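Local structure of CEP104 (Gallus gallus, 5JO8) at residues S51-W54 with S55-E58; V231-V234 with A235-I238; F240-Y243 with R244-A248. The protein is a centriolar protein whose TOG domain, the part described here, probably binds tubulin or microtubules, as other TOG domains do. One frame throughout, in Å; residues are numbered along the deposited sequence.

Interaction 1. Residues S51-W54 with S55-E58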
# COMPACT_ATOMS: atom_id res chain seq x y z
N SER A 51 23.20 -3.73 -6.96
CA SER A 51 24.45 -4.02 -6.25
C SER A 51 24.23 -4.62 -4.86
O SER A 51 23.24 -4.33 -4.19
CB SER A 51 25.30 -2.75 -6.12
OG SER A 51 26.42 -2.96 -5.27
N LYS A 52 25.17 -5.46 -4.43
CA LYS A 52 25.14 -5.99 -3.08
C LYS A 52 25.56 -4.92 -2.07
O LYS A 52 25.36 -5.06 -0.87
CB LYS A 52 26.01 -7.24 -2.96
CG LYS A 52 25.44 -8.45 -3.70
CD LYS A 52 24.06 -8.82 -3.18
CE LYS A 52 23.41 -9.90 -4.03
NZ LYS A 52 23.18 -9.45 -5.44
N SER A 53 26.13 -3.83 -2.58
CA SER A 53 26.52 -2.70 -1.75
C SER A 53 25.34 -1.73 -1.59
O SER A 53 24.85 -1.16 -2.56
CB SER A 53 27.71 -1.98 -2.39
OG SER A 53 27.85 -0.68 -1.85
N TRP A 54 24.90 -1.53 -0.35
CA TRP A 54 23.73 -0.68 -0.11
C TRP A 54 23.90 0.77 -0.56
O TRP A 54 22.93 1.41 -0.97
CB TRP A 54 23.29 -0.74 1.36
CG TRP A 54 24.23 -0.08 2.33
CD1 TRP A 54 25.14 -0.70 3.14
CD2 TRP A 54 24.34 1.32 2.60
NE1 TRP A 54 25.81 0.23 3.89
CE2 TRP A 54 25.34 1.48 3.58
CE3 TRP A 54 23.68 2.46 2.12
CZ2 TRP A 54 25.70 2.72 4.08
CZ3 TRP A 54 24.05 3.70 2.61
CH2 TRP A 54 25.05 3.82 3.58
N SER A 55 25.12 1.30 -0.49
CA SER A 55 25.36 2.68 -0.90
C SER A 55 25.19 2.85 -2.41
O SER A 55 24.74 3.90 -2.88
CB SER A 55 26.74 3.16 -0.46
OG SER A 55 27.76 2.34 -1.01
N TYR A 56 25.57 1.83 -3.17
CA TYR A 56 25.38 1.87 -4.61
C TYR A 56 23.89 1.84 -4.94
O TYR A 56 23.45 2.48 -5.89
CB TYR A 56 26.09 0.70 -5.29
CG TYR A 56 27.42 1.06 -5.92
CD1 TYR A 56 27.54 2.15 -6.77
CD2 TYR A 56 28.55 0.30 -5.66
CE1 TYR A 56 28.75 2.48 -7.34
CE2 TYR A 56 29.78 0.64 -6.23
CZ TYR A 56 29.87 1.72 -7.07
OH TYR A 56 31.08 2.05 -7.64
N ARG A 57 23.12 1.08 -4.16
CA ARG A 57 21.68 0.99 -4.40
C ARG A 57 21.02 2.33 -4.09
O ARG A 57 20.20 2.81 -4.87
CB ARG A 57 21.04 -0.13 -3.58
CG ARG A 57 21.61 -1.50 -3.87
CD ARG A 57 20.69 -2.63 -3.39
NE ARG A 57 20.45 -2.65 -1.95
CZ ARG A 57 21.29 -3.17 -1.05
NH1 ARG A 57 22.45 -3.68 -1.43
NH2 ARG A 57 20.96 -3.16 0.24
N GLU A 58 21.35 2.92 -2.95
CA GLU A 58 20.81 4.22 -2.60
C GLU A 58 21.21 5.28 -3.63
O GLU A 58 20.37 6.06 -4.08
CB GLU A 58 21.26 4.66 -1.21
CG GLU A 58 20.72 6.02 -0.84
CD GLU A 58 21.34 6.60 0.40
OE1 GLU A 58 22.47 6.19 0.76
OE2 GLU A 58 20.71 7.48 1.02
O HOH W 1 27.69 0.35 0.87
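R57 reaches back from the first turn of helix 54-69 and hydrogen-bonds the loop before it. Its NH1 donates to S51 O at 2.9 Å, an N-H...O angle of 161°, with the oxygen close to the guanidinium plane. The chain bends at chi3 (-62°), folding the guanidinium back against the loop, with W54 CA over one of its faces. A long arginine suits this place because NH1 can hold the loop carbonyl while NE forms a salt bridge with D97.

The helix start is organised by serines, whose short hydroxyls can serve neighbouring backbone groups. S51 OG accepts from S53 N at 2.8 Å, closing an ST turn, and is also hydrogen-bonded to E24. S53 occupies the N-cap position, and its carbonyl O takes the backbone N of R57 at 3.3 Å. Water 1 joins S53 OG, 2.9 Å away, to S55 N, whose N-H it accepts, so a first-turn amide is met through solvent. The next helical bond, E58 N to W54 O at 2.9 Å, is nearly straight.

Contacts of the W54 ring follow. S55 CB makes a CH-pi contact over the face of its six-membered ring, 4.2 Å from the centroid. E58 OE1 approaches in plane, 3.5 Å from W54 CZ3, a polar atom meeting the electropositive C-H edge. At the other end of the contact, S51 CB packs against Y56 CB.

The contact lies at the surface, where the loop after helix 43-49 enters helix 54-69; W54, R57 and E58 also lean on the start of helix 100-121, touching S101 or V102.

Interaction 2. Residues V231-V234 with A235-I238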
# COMPACT_ATOMS: atom_id res chain seq x y z
N VAL A 231 -6.08 -8.90 16.38
CA VAL A 231 -6.63 -8.69 15.03
C VAL A 231 -8.15 -8.61 15.05
O VAL A 231 -8.76 -7.68 14.50
CB VAL A 231 -6.16 -9.79 14.07
CG1 VAL A 231 -6.75 -9.55 12.67
CG2 VAL A 231 -4.65 -9.84 14.00
N ARG A 232 -8.79 -9.58 15.71
CA ARG A 232 -10.24 -9.58 15.81
C ARG A 232 -10.74 -8.33 16.51
O ARG A 232 -11.80 -7.81 16.17
CB ARG A 232 -10.74 -10.83 16.56
CG ARG A 232 -10.35 -12.15 15.91
CD ARG A 232 -11.05 -13.34 16.56
NE ARG A 232 -10.74 -13.47 17.98
CZ ARG A 232 -9.72 -14.16 18.47
NH1 ARG A 232 -9.54 -14.24 19.79
NH2 ARG A 232 -8.87 -14.78 17.66
N ASP A 233 -9.99 -7.86 17.50
CA ASP A 233 -10.42 -6.70 18.26
C ASP A 233 -10.47 -5.44 17.40
O ASP A 233 -11.39 -4.64 17.54
CB ASP A 233 -9.52 -6.50 19.49
CG ASP A 233 -9.93 -5.29 20.31
OD1 ASP A 233 -10.99 -5.35 20.97
OD2 ASP A 233 -9.19 -4.29 20.30
N VAL A 234 -9.52 -5.27 16.48
CA VAL A 234 -9.59 -4.13 15.58
C VAL A 234 -10.79 -4.28 14.64
O VAL A 234 -11.49 -3.31 14.35
CB VAL A 234 -8.29 -3.92 14.78
CG1 VAL A 234 -8.42 -2.68 13.91
CG2 VAL A 234 -7.12 -3.80 15.73
N ALA A 235 -11.03 -5.51 14.18
CA ALA A 235 -12.18 -5.77 13.33
C ALA A 235 -13.49 -5.38 14.03
O ALA A 235 -14.37 -4.76 13.42
CB ALA A 235 -12.19 -7.23 12.88
N LEU A 236 -13.59 -5.70 15.32
CA LEU A 236 -14.74 -5.27 16.10
C LEU A 236 -14.87 -3.75 16.15
O LEU A 236 -15.96 -3.22 15.99
CB LEU A 236 -14.65 -5.81 17.53
CG LEU A 236 -14.78 -7.32 17.69
CD1 LEU A 236 -14.34 -7.69 19.09
CD2 LEU A 236 -16.23 -7.73 17.44
N ARG A 237 -13.77 -3.06 16.40
CA ARG A 237 -13.78 -1.60 16.42
C ARG A 237 -14.28 -1.01 15.11
O ARG A 237 -15.03 -0.03 15.10
CB ARG A 237 -12.40 -1.04 16.74
CG ARG A 237 -11.91 -1.38 18.13
CD ARG A 237 -10.93 -0.33 18.64
NE ARG A 237 -9.76 -0.17 17.79
CZ ARG A 237 -8.61 -0.82 17.95
NH1 ARG A 237 -8.47 -1.70 18.94
NH2 ARG A 237 -7.59 -0.60 17.12
N ILE A 238 -13.89 -1.63 14.00
CA ILE A 238 -14.31 -1.17 12.69
C ILE A 238 -15.82 -1.31 12.56
O ILE A 238 -16.52 -0.39 12.13
CB ILE A 238 -13.55 -1.93 11.59
CG1 ILE A 238 -12.10 -1.46 11.50
CG2 ILE A 238 -14.24 -1.78 10.24
CD1 ILE A 238 -11.21 -2.39 10.71
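D233 holds CG anti to its backbone N (chi1 180°), while R237, one turn later, sets CG beside its own N and bends at chi3 (-58°), bringing the guanidinium back to the carboxylate. The resulting i to i+4 salt bridge joins D233 OD2 to R237 NH1 at 3.0 Å. OD2 comes in at the edge of the guanidinium, near its plane, but the carboxylate and guanidinium planes stand 68° apart, so the two groups do not pair flat and side by side. R237 NE has a second carboxylate, that of E198, so the cation lies between acids from its own helix and from helix 187-204.

V234 lies against one face of the same guanidinium, its CA 4.2 Å from the plane, over the centre of the group. Its CG2 is 3.5 Å from R237 NH2. A branched valine offers apolar surface to this face and leaves the polar edge to the acids.

Helix 229-245 belongs to the all-helical stack of a TOG domain, and here its apolar residues meet three different helices. V234 and I238 touch helix 187-204, I238 also meeting helix 213-223; V234 CG1 and I238 CD1 are 4.3 Å apart. A235, with only a methyl to accommodate, fits against A223, while L236 reaches L266 and L270 of helix 265-276.

Regular i to i+4 bonds carry the backbone through the segment: L236 N donates to R232 O at 2.9 Å, and A235, R237 and I238 follow the same pattern with V231, D233 and V234.

Interaction 3. Residues F240-Y243 with R244-A248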
# COMPACT_ATOMS: atom_id res chain seq x y z
N PHE A 240 -18.08 -1.62 15.03
CA PHE A 240 -18.77 -0.72 15.96
C PHE A 240 -18.81 0.70 15.40
O PHE A 240 -19.81 1.40 15.52
CB PHE A 240 -18.07 -0.72 17.32
CG PHE A 240 -18.35 -1.94 18.15
CD1 PHE A 240 -19.63 -2.48 18.23
CD2 PHE A 240 -17.33 -2.56 18.86
CE1 PHE A 240 -19.88 -3.60 19.01
CE2 PHE A 240 -17.58 -3.68 19.64
CZ PHE A 240 -18.85 -4.20 19.71
N GLY A 241 -17.71 1.12 14.79
CA GLY A 241 -17.65 2.42 14.16
C GLY A 241 -18.72 2.58 13.08
O GLY A 241 -19.44 3.58 13.03
N MET A 242 -18.83 1.56 12.24
CA MET A 242 -19.81 1.55 11.16
C MET A 242 -21.23 1.52 11.71
O MET A 242 -22.12 2.19 11.18
CB MET A 242 -19.60 0.34 10.25
CG MET A 242 -18.23 0.27 9.62
SD MET A 242 -18.26 0.77 7.90
CE MET A 242 -18.46 2.53 8.07
N TYR A 243 -21.44 0.74 12.76
CA TYR A 243 -22.75 0.55 13.35
C TYR A 243 -23.36 1.86 13.83
O TYR A 243 -24.58 2.06 13.74
CB TYR A 243 -22.66 -0.43 14.53
CG TYR A 243 -23.98 -0.64 15.25
CD1 TYR A 243 -24.94 -1.51 14.74
CD2 TYR A 243 -24.25 0.02 16.44
CE1 TYR A 243 -26.14 -1.71 15.41
CE2 TYR A 243 -25.45 -0.17 17.11
CZ TYR A 243 -26.39 -1.04 16.58
OH TYR A 243 -27.58 -1.24 17.24
N ARG A 244 -22.52 2.74 14.34
CA ARG A 244 -22.97 4.03 14.85
C ARG A 244 -23.62 4.85 13.74
O ARG A 244 -24.56 5.60 13.98
CB ARG A 244 -21.81 4.80 15.47
CG ARG A 244 -21.18 4.12 16.66
CD ARG A 244 -20.01 4.92 17.22
NE ARG A 244 -19.43 4.26 18.39
CZ ARG A 244 -19.85 4.45 19.64
NH1 ARG A 244 -20.85 5.29 19.88
NH2 ARG A 244 -19.27 3.81 20.64
N LYS A 245 -23.12 4.69 12.52
CA LYS A 245 -23.58 5.46 11.37
C LYS A 245 -24.61 4.69 10.54
O LYS A 245 -25.49 5.29 9.91
CB LYS A 245 -22.39 5.84 10.48
CG LYS A 245 -21.25 6.52 11.21
CD LYS A 245 -19.93 6.32 10.48
CE LYS A 245 -19.22 7.64 10.21
NZ LYS A 245 -19.92 8.45 9.17
N HIS A 246 -24.49 3.37 10.52
CA HIS A 246 -25.26 2.55 9.58
C HIS A 246 -25.90 1.36 10.27
O HIS A 246 -25.72 0.21 9.85
CB HIS A 246 -24.34 2.05 8.46
CG HIS A 246 -23.55 3.14 7.80
ND1 HIS A 246 -24.09 3.98 6.85
CD2 HIS A 246 -22.25 3.50 7.93
CE1 HIS A 246 -23.16 4.83 6.43
NE2 HIS A 246 -22.04 4.56 7.07
N LYS A 247 -26.65 1.64 11.33
CA LYS A 247 -27.20 0.59 12.19
C LYS A 247 -27.95 -0.51 11.42
O LYS A 247 -27.64 -1.70 11.59
CB LYS A 247 -28.09 1.21 13.26
CG LYS A 247 -28.82 0.20 14.13
CD LYS A 247 -29.51 0.88 15.30
CE LYS A 247 -30.33 -0.11 16.10
NZ LYS A 247 -31.37 -0.76 15.26
N ALA A 248 -28.90 -0.11 10.59
CA ALA A 248 -29.75 -1.05 9.86
C ALA A 248 -28.93 -1.96 8.94
O ALA A 248 -29.10 -3.18 8.96
CB ALA A 248 -30.81 -0.31 9.05
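Y243 and K247 make an i to i+4 contact, in which the lysine chain runs alongside the tyrosine ring, at the junction between helices 229-245 and 247-253. The two side chains point in the same direction. Both hold CG anti to the backbone N (chi1 177° for Y243, 174° for K247), and the lysine chain, extended as far as CE, follows the phenol outward. K247 CB sits over one face near the rim, CG approaches Y243 CE1 at 3.5 Å, and CE comes within 3.2 Å of Y243 OH. Lysine suits the site because its methylenes can lie along the ring and hydroxyl while the amino group goes on past them. The tyrosine also touches L251 of helix 247-253 and stacks with F274 of helix 265-276, tying the junction to that helix.

Near the junction one carbonyl takes two amides. M242 O accepts H246 N at 2.7 Å, nearly along the C=O axis, and K245 N at 3.0 Å, from well above the carbonyl plane. An i to i+3 bond thus accompanies the i to i+4 bond where the chain passes between two helices of the all-helical TOG fold. H246 then occupies the N-cap position of the following helix.

M242 bends at chi2 (-103°) and chi3, and its CE meets H246 CD2 at 3.9 Å. Flexible and apolar, it also reaches V216 of helix 213-223 and I250 of helix 247-253. Two residues earlier, F240 O accepts R244 N at 3.2 Å, and the R244 chain runs extended past that carbonyl, with CG 3.3 Å from the same oxygen.

In the fold
Interactions 2 and 3 follow one another along helix 229-245, their centres 14 Å apart: the first lies within the helix, where it faces helices 187-204 and 213-223, and the second covers the junction with helix 247-253. Helices 213-223 and 265-276 are touched from both. Interaction 1 belongs to the other end of the elongated domain, across the chain's centre, about 40 Å from interaction 2 and 50 Å from interaction 3, centre to centre. Together they sample a helix start, a helix middle and a junction between helices. The assembly is a single chain with no tubulin, so none of the three contacts can be placed on a tubulin-binding surface.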